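Local atomic coordinates of protein (endonuclease) (Salmonella typhimurium, PDB entry 1BYR), a protein that is an endonuclease of the phospholipase D-like (PLD) family that has a mixed alpha/beta fold and assembles as two subunits. Residues A[5-10]-A[123-128]; A[18-23]-A[39-44]; A[33-38]-A[109-114]; A[56-61]-A[82-87]. All coordinates share one frame; numbering follows the deposited sequence.

Contact 1: residues A[5-10]-A[123-128]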
loop_
_atom_site.group_PDB
_atom_site.type_symbol
_atom_site.label_atom_id
_atom_site.label_comp_id
_atom_site.label_asym_id
_atom_site.label_seq_id
_atom_site.Cartn_x
_atom_site.Cartn_y
_atom_site.Cartn_z
ATOM N N VAL A 5 -6.321 13.791 5.649
ATOM C CA VAL A 5 -5.664 12.491 5.598
ATOM C C VAL A 5 -5.125 12.068 6.956
ATOM O O VAL A 5 -4.563 12.873 7.695
ATOM C CB VAL A 5 -4.477 12.496 4.579
ATOM C CG1 VAL A 5 -3.862 11.107 4.492
ATOM C CG2 VAL A 5 -4.956 12.942 3.204
ATOM N N GLN A 6 -5.315 10.800 7.294
ATOM C CA GLN A 6 -4.835 10.261 8.559
ATOM C C GLN A 6 -3.912 9.116 8.203
ATOM O O GLN A 6 -4.084 8.498 7.156
ATOM C CB GLN A 6 -6.001 9.690 9.372
ATOM C CG GLN A 6 -6.606 10.637 10.382
ATOM C CD GLN A 6 -7.709 9.978 11.145
ATOM O OE1 GLN A 6 -8.819 9.823 10.647
ATOM N NE2 GLN A 6 -7.412 9.568 12.367
ATOM N N VAL A 7 -2.928 8.841 9.064
ATOM C CA VAL A 7 -2.007 7.727 8.837
ATOM C C VAL A 7 -1.820 6.959 10.134
ATOM O O VAL A 7 -1.917 7.521 11.229
ATOM C CB VAL A 7 -0.584 8.173 8.359
ATOM C CG1 VAL A 7 0.213 6.964 7.877
ATOM C CG2 VAL A 7 -0.696 9.162 7.240
ATOM N N GLY A 8 -1.538 5.670 9.990
ATOM C CA GLY A 8 -1.294 4.802 11.126
ATOM C C GLY A 8 -0.213 3.827 10.684
ATOM O O GLY A 8 -0.048 3.600 9.485
ATOM N N TYR A 9 0.529 3.251 11.631
ATOM C CA TYR A 9 1.601 2.324 11.286
ATOM C C TYR A 9 1.566 1.036 12.091
ATOM O O TYR A 9 0.955 0.966 13.155
ATOM C CB TYR A 9 2.957 3.005 11.510
ATOM C CG TYR A 9 3.058 4.395 10.910
ATOM C CD1 TYR A 9 3.198 4.564 9.536
ATOM C CD2 TYR A 9 3.014 5.540 11.718
ATOM C CE1 TYR A 9 3.290 5.834 8.972
ATOM C CE2 TYR A 9 3.106 6.818 11.157
ATOM C CZ TYR A 9 3.243 6.954 9.788
ATOM O OH TYR A 9 3.313 8.209 9.221
ATOM N N SER A 10 2.223 0.005 11.556
ATOM C CA SER A 10 2.356 -1.276 12.225
ATOM C C SER A 10 3.864 -1.466 12.361
ATOM O O SER A 10 4.628 -0.939 11.551
ATOM C CB SER A 10 1.743 -2.405 11.392
ATOM O OG SER A 10 0.339 -2.284 11.302
ATOM N N ASN A 123 2.139 0.826 6.778
ATOM C CA ASN A 123 1.531 2.135 6.882
ATOM C C ASN A 123 0.158 1.999 6.246
ATOM O O ASN A 123 -0.026 1.251 5.283
ATOM C CB ASN A 123 2.349 3.207 6.144
ATOM C CG ASN A 123 2.295 3.059 4.636
ATOM O OD1 ASN A 123 3.046 2.279 4.051
ATOM N ND2 ASN A 123 1.403 3.789 4.001
ATOM N N ALA A 124 -0.829 2.677 6.826
ATOM C CA ALA A 124 -2.166 2.705 6.272
ATOM C C ALA A 124 -2.579 4.156 6.294
ATOM O O ALA A 124 -2.330 4.858 7.279
ATOM C CB ALA A 124 -3.155 1.862 7.138
ATOM N N VAL A 125 -3.178 4.624 5.201
ATOM C CA VAL A 125 -3.656 5.991 5.155
ATOM C C VAL A 125 -5.140 5.997 4.835
ATOM O O VAL A 125 -5.648 5.112 4.132
ATOM C CB VAL A 125 -2.916 6.835 4.078
ATOM C CG1 VAL A 125 -1.438 6.911 4.415
ATOM C CG2 VAL A 125 -3.130 6.234 2.697
ATOM N N VAL A 126 -5.850 6.971 5.402
ATOM C CA VAL A 126 -7.261 7.126 5.112
ATOM C C VAL A 126 -7.436 8.531 4.576
ATOM O O VAL A 126 -7.190 9.506 5.278
ATOM C CB VAL A 126 -8.154 6.915 6.359
ATOM C CG1 VAL A 126 -9.608 7.181 5.989
ATOM C CG2 VAL A 126 -8.011 5.475 6.877
ATOM N N ILE A 127 -7.809 8.619 3.299
ATOM C CA ILE A 127 -8.019 9.897 2.626
ATOM C C ILE A 127 -9.511 10.177 2.664
ATOM O O ILE A 127 -10.286 9.589 1.907
ATOM C CB ILE A 127 -7.530 9.840 1.145
ATOM C CG1 ILE A 127 -6.077 9.355 1.098
ATOM C CG2 ILE A 127 -7.641 11.220 0.498
ATOM C CD1 ILE A 127 -5.636 8.827 -0.259
ATOM N N TRP A 128 -9.905 11.066 3.569
ATOM C CA TRP A 128 -11.305 11.419 3.763
ATOM C C TRP A 128 -11.869 12.510 2.868
ATOM O O TRP A 128 -11.210 13.509 2.575
ATOM C CB TRP A 128 -11.539 11.893 5.197
ATOM C CG TRP A 128 -11.152 10.937 6.264
ATOM C CD1 TRP A 128 -9.961 10.891 6.939
ATOM C CD2 TRP A 128 -11.986 9.938 6.860
ATOM N NE1 TRP A 128 -10.008 9.928 7.917
ATOM C CE2 TRP A 128 -11.240 9.330 7.889
ATOM C CE3 TRP A 128 -13.295 9.506 6.620
ATOM C CZ2 TRP A 128 -11.760 8.301 8.681
ATOM C CZ3 TRP A 128 -13.807 8.484 7.407
ATOM C CH2 TRP A 128 -13.044 7.901 8.428
#

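Contact 2: residues A[18-23]-A[39-44]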
loop_
_atom_site.group_PDB
_atom_site.type_symbol
_atom_site.label_atom_id
_atom_site.label_comp_id
_atom_site.label_asym_id
_atom_site.label_seq_id
_atom_site.Cartn_x
_atom_site.Cartn_y
_atom_site.Cartn_z
ATOM N N LEU A 18 -6.764 2.683 12.791
ATOM C CA LEU A 18 -7.214 3.582 11.729
ATOM C C LEU A 18 -8.064 2.850 10.695
ATOM O O LEU A 18 -9.098 3.355 10.246
ATOM C CB LEU A 18 -6.001 4.236 11.035
ATOM C CG LEU A 18 -6.329 5.178 9.879
ATOM C CD1 LEU A 18 -7.380 6.186 10.325
ATOM C CD2 LEU A 18 -5.063 5.895 9.410
ATOM N N VAL A 19 -7.623 1.658 10.307
ATOM C CA VAL A 19 -8.369 0.863 9.344
ATOM C C VAL A 19 -9.744 0.530 9.951
ATOM O O VAL A 19 -10.767 0.638 9.271
ATOM C CB VAL A 19 -7.590 -0.438 8.993
ATOM C CG1 VAL A 19 -8.459 -1.368 8.149
ATOM C CG2 VAL A 19 -6.305 -0.079 8.241
ATOM N N LEU A 20 -9.766 0.149 11.227
ATOM C CA LEU A 20 -11.035 -0.149 11.912
ATOM C C LEU A 20 -11.914 1.104 11.952
ATOM O O LEU A 20 -13.129 1.023 11.774
ATOM C CB LEU A 20 -10.778 -0.663 13.334
ATOM C CG LEU A 20 -10.162 -2.066 13.324
ATOM C CD1 LEU A 20 -9.642 -2.431 14.707
ATOM C CD2 LEU A 20 -11.206 -3.071 12.850
ATOM N N SER A 21 -11.293 2.268 12.150
ATOM C CA SER A 21 -12.006 3.546 12.188
ATOM C C SER A 21 -12.696 3.833 10.861
ATOM O O SER A 21 -13.810 4.360 10.821
ATOM C CB SER A 21 -11.040 4.692 12.510
ATOM O OG SER A 21 -11.671 5.958 12.413
ATOM N N ALA A 22 -12.041 3.489 9.764
ATOM C CA ALA A 22 -12.633 3.721 8.457
ATOM C C ALA A 22 -13.858 2.826 8.251
ATOM O O ALA A 22 -14.890 3.280 7.766
ATOM C CB ALA A 22 -11.593 3.468 7.348
ATOM N N ILE A 23 -13.752 1.558 8.627
ATOM C CA ILE A 23 -14.866 0.642 8.457
ATOM C C ILE A 23 -16.014 1.044 9.383
ATOM O O ILE A 23 -17.168 1.092 8.976
ATOM C CB ILE A 23 -14.424 -0.813 8.723
ATOM C CG1 ILE A 23 -13.405 -1.219 7.655
ATOM C CG2 ILE A 23 -15.645 -1.763 8.708
ATOM C CD1 ILE A 23 -12.550 -2.417 8.051
ATOM N N ALA A 39 -7.621 -11.293 8.888
ATOM C CA ALA A 39 -7.777 -10.707 10.226
ATOM C C ALA A 39 -9.176 -10.762 10.850
ATOM O O ALA A 39 -10.094 -10.066 10.408
ATOM C CB ALA A 39 -7.273 -9.264 10.217
ATOM N N PRO A 40 -9.352 -11.570 11.914
ATOM C CA PRO A 40 -10.669 -11.675 12.557
ATOM C C PRO A 40 -11.276 -10.321 12.945
ATOM O O PRO A 40 -12.464 -10.102 12.754
ATOM C CB PRO A 40 -10.411 -12.577 13.768
ATOM C CG PRO A 40 -9.223 -13.393 13.365
ATOM C CD PRO A 40 -8.360 -12.441 12.570
ATOM N N ASP A 41 -10.452 -9.420 13.481
ATOM C CA ASP A 41 -10.901 -8.090 13.888
ATOM C C ASP A 41 -11.518 -7.307 12.718
ATOM O O ASP A 41 -12.534 -6.622 12.880
ATOM C CB ASP A 41 -9.728 -7.306 14.459
ATOM C CG ASP A 41 -8.711 -6.937 13.405
ATOM O OD1 ASP A 41 -8.059 -7.851 12.857
ATOM O OD2 ASP A 41 -8.567 -5.730 13.117
ATOM N N ILE A 42 -10.892 -7.408 11.547
ATOM C CA ILE A 42 -11.367 -6.741 10.337
ATOM C C ILE A 42 -12.714 -7.342 9.902
ATOM O O ILE A 42 -13.654 -6.615 9.524
ATOM C CB ILE A 42 -10.334 -6.905 9.167
ATOM C CG1 ILE A 42 -8.988 -6.289 9.574
ATOM C CG2 ILE A 42 -10.837 -6.209 7.892
ATOM C CD1 ILE A 42 -9.046 -4.808 9.826
ATOM N N MET A 43 -12.812 -8.669 9.941
ATOM C CA MET A 43 -14.053 -9.353 9.557
ATOM C C MET A 43 -15.205 -8.971 10.477
ATOM O O MET A 43 -16.308 -8.684 10.014
ATOM C CB MET A 43 -13.853 -10.869 9.580
ATOM C CG MET A 43 -12.622 -11.342 8.780
ATOM S SD MET A 43 -12.553 -10.703 7.068
ATOM C CE MET A 43 -10.731 -10.774 6.776
ATOM N N LYS A 44 -14.951 -8.947 11.779
ATOM C CA LYS A 44 -15.983 -8.589 12.745
ATOM C C LYS A 44 -16.489 -7.196 12.483
ATOM O O LYS A 44 -17.695 -6.932 12.589
ATOM C CB LYS A 44 -15.436 -8.661 14.161
ATOM C CG LYS A 44 -15.350 -10.075 14.699
ATOM C CD LYS A 44 -14.753 -10.079 16.083
ATOM C CE LYS A 44 -13.943 -11.325 16.299
ATOM N NZ LYS A 44 -14.067 -11.734 17.719
#

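Contact 3: residues A[33-38]-A[109-114]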
loop_
_atom_site.group_PDB
_atom_site.type_symbol
_atom_site.label_atom_id
_atom_site.label_comp_id
_atom_site.label_asym_id
_atom_site.label_seq_id
_atom_site.Cartn_x
_atom_site.Cartn_y
_atom_site.Cartn_z
ATOM N N MET A 33 -11.068 -4.230 -1.469
ATOM C CA MET A 33 -10.182 -5.033 -2.309
ATOM C C MET A 33 -9.128 -5.551 -1.347
ATOM O O MET A 33 -8.591 -4.787 -0.540
ATOM C CB MET A 33 -9.460 -4.170 -3.368
ATOM C CG MET A 33 -10.353 -3.377 -4.333
ATOM S SD MET A 33 -9.399 -2.474 -5.602
ATOM C CE MET A 33 -9.159 -3.719 -6.848
ATOM N N ALA A 34 -8.813 -6.841 -1.416
ATOM C CA ALA A 34 -7.809 -7.379 -0.528
ATOM C C ALA A 34 -6.988 -8.479 -1.164
ATOM O O ALA A 34 -7.443 -9.155 -2.076
ATOM C CB ALA A 34 -8.473 -7.913 0.723
ATOM N N TYR A 35 -5.761 -8.641 -0.678
ATOM C CA TYR A 35 -4.898 -9.723 -1.130
ATOM C C TYR A 35 -5.182 -10.694 0.026
ATOM O O TYR A 35 -6.303 -11.159 0.155
ATOM C CB TYR A 35 -3.442 -9.258 -1.144
ATOM C CG TYR A 35 -2.427 -10.353 -1.389
ATOM C CD1 TYR A 35 -2.695 -11.400 -2.261
ATOM C CD2 TYR A 35 -1.198 -10.333 -0.749
ATOM C CE1 TYR A 35 -1.757 -12.405 -2.487
ATOM C CE2 TYR A 35 -0.254 -11.333 -0.965
ATOM C CZ TYR A 35 -0.535 -12.365 -1.838
ATOM O OH TYR A 35 0.406 -13.345 -2.066
ATOM N N SER A 36 -4.211 -10.977 0.882
ATOM C CA SER A 36 -4.477 -11.852 2.025
ATOM C C SER A 36 -5.629 -11.277 2.856
ATOM O O SER A 36 -5.536 -10.163 3.364
ATOM C CB SER A 36 -3.231 -11.959 2.878
ATOM O OG SER A 36 -2.134 -12.188 2.046
ATOM N N PHE A 37 -6.698 -12.061 3.011
ATOM C CA PHE A 37 -7.913 -11.653 3.714
ATOM C C PHE A 37 -8.131 -12.594 4.909
ATOM O O PHE A 37 -8.811 -13.612 4.776
ATOM C CB PHE A 37 -9.051 -11.763 2.685
ATOM C CG PHE A 37 -10.374 -11.205 3.126
ATOM C CD1 PHE A 37 -10.567 -9.838 3.266
ATOM C CD2 PHE A 37 -11.457 -12.057 3.338
ATOM C CE1 PHE A 37 -11.823 -9.319 3.600
ATOM C CE2 PHE A 37 -12.713 -11.551 3.674
ATOM C CZ PHE A 37 -12.894 -10.185 3.810
ATOM N N THR A 38 -7.577 -12.251 6.074
ATOM C CA THR A 38 -7.682 -13.138 7.246
ATOM C C THR A 38 -7.931 -12.564 8.656
ATOM O O THR A 38 -8.396 -13.295 9.535
ATOM C CB THR A 38 -6.405 -14.028 7.386
ATOM O OG1 THR A 38 -5.284 -13.194 7.705
ATOM C CG2 THR A 38 -6.097 -14.773 6.096
ATOM N N SER A 109 0.251 -0.085 2.537
ATOM C CA SER A 109 0.884 -1.397 2.431
ATOM C C SER A 109 0.132 -2.451 3.240
ATOM O O SER A 109 0.203 -3.644 2.943
ATOM C CB SER A 109 2.332 -1.340 2.927
ATOM O OG SER A 109 2.401 -1.253 4.342
ATOM N N PHE A 110 -0.582 -1.984 4.258
ATOM C CA PHE A 110 -1.332 -2.819 5.204
ATOM C C PHE A 110 -2.286 -3.888 4.633
ATOM O O PHE A 110 -3.327 -3.558 4.041
ATOM C CB PHE A 110 -2.087 -1.873 6.162
ATOM C CG PHE A 110 -2.835 -2.564 7.291
ATOM C CD1 PHE A 110 -4.150 -2.991 7.122
ATOM C CD2 PHE A 110 -2.267 -2.679 8.548
ATOM C CE1 PHE A 110 -4.878 -3.515 8.200
ATOM C CE2 PHE A 110 -3.001 -3.206 9.629
ATOM C CZ PHE A 110 -4.294 -3.616 9.451
ATOM N N ASN A 111 -1.929 -5.164 4.801
ATOM C CA ASN A 111 -2.798 -6.260 4.345
ATOM C C ASN A 111 -3.749 -6.519 5.497
ATOM O O ASN A 111 -3.432 -6.231 6.650
ATOM C CB ASN A 111 -2.026 -7.549 4.080
ATOM C CG ASN A 111 -1.371 -7.563 2.736
ATOM O OD1 ASN A 111 -0.149 -7.473 2.629
ATOM N ND2 ASN A 111 -2.160 -7.671 1.696
ATOM N N PHE A 112 -4.908 -7.083 5.195
ATOM C CA PHE A 112 -5.887 -7.332 6.231
ATOM C C PHE A 112 -5.636 -8.666 6.902
ATOM O O PHE A 112 -6.414 -9.625 6.789
ATOM C CB PHE A 112 -7.290 -7.206 5.620
ATOM C CG PHE A 112 -7.489 -5.907 4.880
ATOM C CD1 PHE A 112 -7.524 -4.704 5.569
ATOM C CD2 PHE A 112 -7.531 -5.875 3.497
ATOM C CE1 PHE A 112 -7.589 -3.487 4.889
ATOM C CE2 PHE A 112 -7.596 -4.675 2.821
ATOM C CZ PHE A 112 -7.623 -3.478 3.517
ATOM N N THR A 113 -4.512 -8.701 7.604
ATOM C CA THR A 113 -4.042 -9.871 8.310
ATOM C C THR A 113 -3.500 -9.504 9.665
ATOM O O THR A 113 -3.226 -8.343 9.969
ATOM C CB THR A 113 -2.873 -10.545 7.572
ATOM O OG1 THR A 113 -1.721 -9.684 7.649
ATOM C CG2 THR A 113 -3.228 -10.796 6.122
ATOM N N LYS A 114 -3.325 -10.553 10.455
ATOM C CA LYS A 114 -2.779 -10.469 11.807
ATOM C C LYS A 114 -1.296 -9.988 11.742
ATOM O O LYS A 114 -0.873 -9.066 12.475
ATOM C CB LYS A 114 -2.872 -11.864 12.468
ATOM C CG LYS A 114 -3.985 -12.814 11.878
ATOM C CD LYS A 114 -3.799 -13.190 10.364
ATOM C CE LYS A 114 -2.582 -14.066 10.045
ATOM N NZ LYS A 114 -1.387 -13.274 9.582
HETATM O O HOH W 1 -4.873 -7.686 2.093
#

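Contact 4: residues A[56-61]-A[82-87]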
loop_
_atom_site.group_PDB
_atom_site.type_symbol
_atom_site.label_atom_id
_atom_site.label_comp_id
_atom_site.label_asym_id
_atom_site.label_seq_id
_atom_site.Cartn_x
_atom_site.Cartn_y
_atom_site.Cartn_z
ATOM N N VAL A 56 -22.046 -3.447 1.864
ATOM C CA VAL A 56 -20.677 -3.959 1.774
ATOM C C VAL A 56 -20.454 -5.011 0.675
ATOM O O VAL A 56 -21.175 -6.010 0.594
ATOM C CB VAL A 56 -20.240 -4.584 3.141
ATOM C CG1 VAL A 56 -18.753 -4.952 3.105
ATOM C CG2 VAL A 56 -20.524 -3.601 4.294
ATOM N N LYS A 57 -19.459 -4.774 -0.184
ATOM C CA LYS A 57 -19.107 -5.726 -1.240
ATOM C C LYS A 57 -17.577 -5.859 -1.261
ATOM O O LYS A 57 -16.843 -4.863 -1.165
ATOM C CB LYS A 57 -19.646 -5.255 -2.596
ATOM C CG LYS A 57 -21.167 -5.356 -2.706
ATOM C CD LYS A 57 -21.639 -5.177 -4.133
ATOM C CE LYS A 57 -23.145 -4.955 -4.206
ATOM N NZ LYS A 57 -23.615 -4.695 -5.609
ATOM N N ILE A 58 -17.093 -7.093 -1.384
ATOM C CA ILE A 58 -15.661 -7.360 -1.344
ATOM C C ILE A 58 -15.114 -8.273 -2.444
ATOM O O ILE A 58 -15.722 -9.285 -2.785
ATOM C CB ILE A 58 -15.320 -7.999 0.026
ATOM C CG1 ILE A 58 -16.004 -7.205 1.134
ATOM C CG2 ILE A 58 -13.810 -8.071 0.240
ATOM C CD1 ILE A 58 -15.884 -7.831 2.511
ATOM N N VAL A 59 -13.970 -7.900 -3.022
ATOM C CA VAL A 59 -13.318 -8.734 -4.035
ATOM C C VAL A 59 -11.903 -8.965 -3.553
ATOM O O VAL A 59 -11.174 -8.011 -3.271
ATOM C CB VAL A 59 -13.249 -8.063 -5.425
ATOM C CG1 VAL A 59 -14.591 -8.169 -6.093
ATOM C CG2 VAL A 59 -12.807 -6.622 -5.298
ATOM N N ILE A 60 -11.523 -10.233 -3.429
ATOM C CA ILE A 60 -10.190 -10.567 -2.952
ATOM C C ILE A 60 -9.418 -11.447 -3.921
ATOM O O ILE A 60 -9.993 -12.058 -4.818
ATOM C CB ILE A 60 -10.278 -11.291 -1.594
ATOM C CG1 ILE A 60 -10.822 -12.712 -1.788
ATOM C CG2 ILE A 60 -11.199 -10.513 -0.669
ATOM C CD1 ILE A 60 -11.063 -13.479 -0.470
ATOM N N ASP A 61 -8.101 -11.489 -3.745
ATOM C CA ASP A 61 -7.239 -12.314 -4.569
ATOM C C ASP A 61 -7.578 -13.778 -4.320
ATOM O O ASP A 61 -7.735 -14.196 -3.166
ATOM C CB ASP A 61 -5.769 -12.076 -4.203
ATOM C CG ASP A 61 -4.844 -12.912 -5.036
ATOM O OD1 ASP A 61 -4.724 -12.621 -6.238
ATOM O OD2 ASP A 61 -4.247 -13.856 -4.487
ATOM N N ILE A 82 -22.806 -10.685 3.083
ATOM C CA ILE A 82 -21.958 -9.702 2.413
ATOM C C ILE A 82 -21.478 -10.288 1.095
ATOM O O ILE A 82 -20.781 -11.305 1.078
ATOM C CB ILE A 82 -20.686 -9.345 3.241
ATOM C CG1 ILE A 82 -21.030 -8.348 4.345
ATOM C CG2 ILE A 82 -19.616 -8.727 2.326
ATOM C CD1 ILE A 82 -19.988 -8.312 5.469
ATOM N N PRO A 83 -21.844 -9.653 -0.027
ATOM C CA PRO A 83 -21.409 -10.158 -1.336
ATOM C C PRO A 83 -19.874 -10.211 -1.450
ATOM O O PRO A 83 -19.179 -9.200 -1.304
ATOM C CB PRO A 83 -22.039 -9.177 -2.330
ATOM C CG PRO A 83 -23.190 -8.539 -1.544
ATOM C CD PRO A 83 -22.688 -8.452 -0.148
ATOM N N LEU A 84 -19.339 -11.401 -1.706
ATOM C CA LEU A 84 -17.900 -11.569 -1.801
ATOM C C LEU A 84 -17.457 -12.362 -3.028
ATOM O O LEU A 84 -18.093 -13.342 -3.420
ATOM C CB LEU A 84 -17.404 -12.246 -0.521
ATOM C CG LEU A 84 -15.989 -12.813 -0.470
ATOM C CD1 LEU A 84 -14.992 -11.676 -0.203
ATOM C CD2 LEU A 84 -15.915 -13.875 0.629
ATOM N N ARG A 85 -16.358 -11.920 -3.645
ATOM C CA ARG A 85 -15.810 -12.587 -4.820
ATOM C C ARG A 85 -14.298 -12.779 -4.764
ATOM O O ARG A 85 -13.567 -11.975 -4.182
ATOM C CB ARG A 85 -16.131 -11.794 -6.102
ATOM C CG ARG A 85 -17.595 -11.732 -6.482
ATOM C CD ARG A 85 -17.792 -11.173 -7.895
ATOM N NE ARG A 85 -19.160 -11.388 -8.351
ATOM C CZ ARG A 85 -19.709 -10.778 -9.393
ATOM N NH1 ARG A 85 -19.012 -9.897 -10.110
ATOM N NH2 ARG A 85 -20.968 -11.048 -9.723
ATOM N N THR A 86 -13.837 -13.871 -5.373
ATOM C CA THR A 86 -12.419 -14.141 -5.480
ATOM C C THR A 86 -12.055 -13.779 -6.923
ATOM O O THR A 86 -12.857 -13.968 -7.837
ATOM C CB THR A 86 -12.084 -15.616 -5.191
ATOM O OG1 THR A 86 -12.861 -16.465 -6.035
ATOM C CG2 THR A 86 -12.376 -15.943 -3.750
ATOM N N ASP A 87 -10.853 -13.249 -7.132
ATOM C CA ASP A 87 -10.419 -12.835 -8.467
ATOM C C ASP A 87 -9.070 -13.460 -8.766
ATOM O O ASP A 87 -8.119 -13.303 -7.998
ATOM C CB ASP A 87 -10.331 -11.302 -8.503
ATOM C CG ASP A 87 -9.751 -10.759 -9.805
ATOM O OD1 ASP A 87 -9.666 -11.493 -10.805
ATOM O OD2 ASP A 87 -9.386 -9.564 -9.821
HETATM O O HOH W 2 -5.237 -15.031 -7.662
#

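Contact 1: residues A[5-10]-A[123-128]
Four backbone hydrogen bonds tie Q6 and G8 to V126 and A124. V126 N reaches Q6 O at 2.9 Å, and Q6 N returns a bond to V126 O. G8 and A124 exchange the same two bonds, with A124 N to G8 O also at 2.9 Å. These are the hydrogen-bonded pairs of an antiparallel ladder. V7 with V125 is the non-hydrogen-bonded pair between them, and V5 with I127 and Y9 with N123 lie beyond.

A fifth bond joins side chains: W128 NE1 donates to Q6 OE1 at 3.0 Å. NE1 lies in the Q6 carbonyl plane, on a lone pair of OE1, but the oxygen is tilted out of the indole plane and the N-H is bent, 139° at the hydrogen. The amide and indole planes are only 21° apart. V126 CG1 lies over one face of the indole, toward its rim.

V5, V7, V125 and I127 share the other face of the sheet. V7 CG2 meets V125 CG1 at 3.7 Å, side by side. N123 CB sits at the edge of the Y9 ring, 3.8 Å from Y9 CD1. The Y9 hydroxyl bonds to S136 of the second subunit, where H140 stacks on the ring.

Within this chain, strand 4-10 is an outermost strand of the sheet. Strand 122-128 pairs on its other side with strand 104-108. Helix 14-25 packs through L18 on Q6 and V126.

Contact 2: residues A[18-23]-A[39-44]
I42 reaches across to V19, L20 and I23 and makes the apolar part of this contact. Its CD1 lies 3.9 Å from V19 CG1 and 4.1 Å from L20 CD2. Its CG2 approaches I23 CD1 at 4.2 Å. One side chain thus serves three, with its two branches divided between them.

The torsions of I42 explain this division. CG1 is turned anti to the carbonyl carbon, chi1 -60°, and CG2 is anti to the backbone N. A second bend, chi2 -63°, brings CD1 to V19 and L20. The side chains of V19 and I23 each meet I42 at about a right angle.

L20 also meets D41. CD1 and CD2 of L20 both lie 3.8 Å from D41 OD2, so the two methyls of the leucine straddle one carboxylate oxygen. CG of D41 stands between its own backbone N and carbonyl carbon, which turns OD2 to the leucine. Its other oxygen, OD1, lies close to E117, a like charge, which might favour a proton on one of the two acids.

No hydrogen bond passes between the two segments. The short helical pieces run nearly the same way, 14° apart, with axes 10.3 Å from each other. A45 and L46, further along helix 40-51, extend the packing on L20 and I23.

A39 is the N-cap residue of helix 40-51. Strand 29-34 lies between the two helices in the chain. Two near-parallel helices joined through a strand and packed by aliphatic side chains are a pattern of layered alpha/beta folds, here within the PLD-like domain.

Contact 3: residues A[33-38]-A[109-114]
T38 N donates a nearly straight backbone hydrogen bond to F112 O, 3.0 Å, where the chain after strand 29-34 meets the loop before helix 114-118. F112 is the centre of an inverse gamma turn. Both segments belong to the PLD-like domain, and this junction lies at the C-terminal end of strand 29-34.

The F112 ring comes edge-on to the strand end. Its CD2 lies 3.6 Å from A34 CB, and its CE2 lies 3.5 Å from M33 O, both near the ring plane. The amide of N111 lies beside Y35, with ND2 3.5 Å from Y35 CB and near the plane of the phenol ring. The ring and amide planes are 58° apart.

T113 CG2 presses on S36 CB, tighter than usual van der Waals contact. The T113 hydroxyl stands between its backbone N and carbonyl carbon, chi1 69°, and accepts from A116 N, as an N-cap does.

A single water binds the two segments together. It accepts from Y35 N and donates to S36 O. Its contact with F112 N is the longest of the four and probably the weakest. Its shortest bond is the one it accepts from N111 ND2, at 2.7 Å.

Contact 4: residues A[56-61]-A[82-87]
The beta-alpha-beta unit of strand 55-61, helix 68-79 and strand 84-87 closes here, where V56-D61 and I82-D87 run side by side in parallel. I58 N donates to P83 O at 3.0 Å. R85 N donates to I58 O, and I60 N to R85 O at 2.8 Å. The ladder ends with D87 N on I60 O at 2.7 Å, its N-H more bent. The two short strands are twisted by 25°.

I58, I60, L84 and T86 face the same side of the sheet. L84 puts CD1 between the two isoleucines, 3.7 Å from I58 CB and 4.0 Å from I60 CG2. Its CG is anti to the backbone N, chi1 167°, and chi2 of 80° turns CD1 toward strand 55-61. I82 CG2 adds to this group at 3.8 Å from I58 CD1. Helix 68-79, the crossover helix of the unit, packs on this side: M74 touches I60, L84 and T86, and I77 touches I82.

V59 and R85 face the other side. V59 CG1 meets R85 CB at 3.9 Å, while the rest of the arginine extends away. There R85 NE forms a salt bridge with D150, NH1 bonds to W145 O, and the guanidinium makes a cation-pi contact with W145.

D61 and D87 lie at the C-terminal ends of the strands. D61 OD1 accepts from Q93 N and from a water, and OD2 accepts from G64 N. D87 OD2 accepts from Q93 NE2.

Overall arrangement
Contacts 1, 3 and 4 all reach one mixed sheet. Contact 1 is at one outer strand and partly buried. Contact 4 is buried on the opposite side of the chain's centre, about 23 Å away between centres. Their ladders differ: antiparallel in contact 1, parallel in contact 4. The second subunit touches contacts 1 and 3 but not contacts 2 and 4. Contact 2 is buried and purely side-chain, without a hydrogen bond between its segments. Contact 3 is also buried but combines a water and one backbone bond with packing round F112. Probable backbone hydrogen bonds, A39 N with F112 O and A34 O with D61 N, join it to contacts 2 and 4. L18 links contacts 1 and 2.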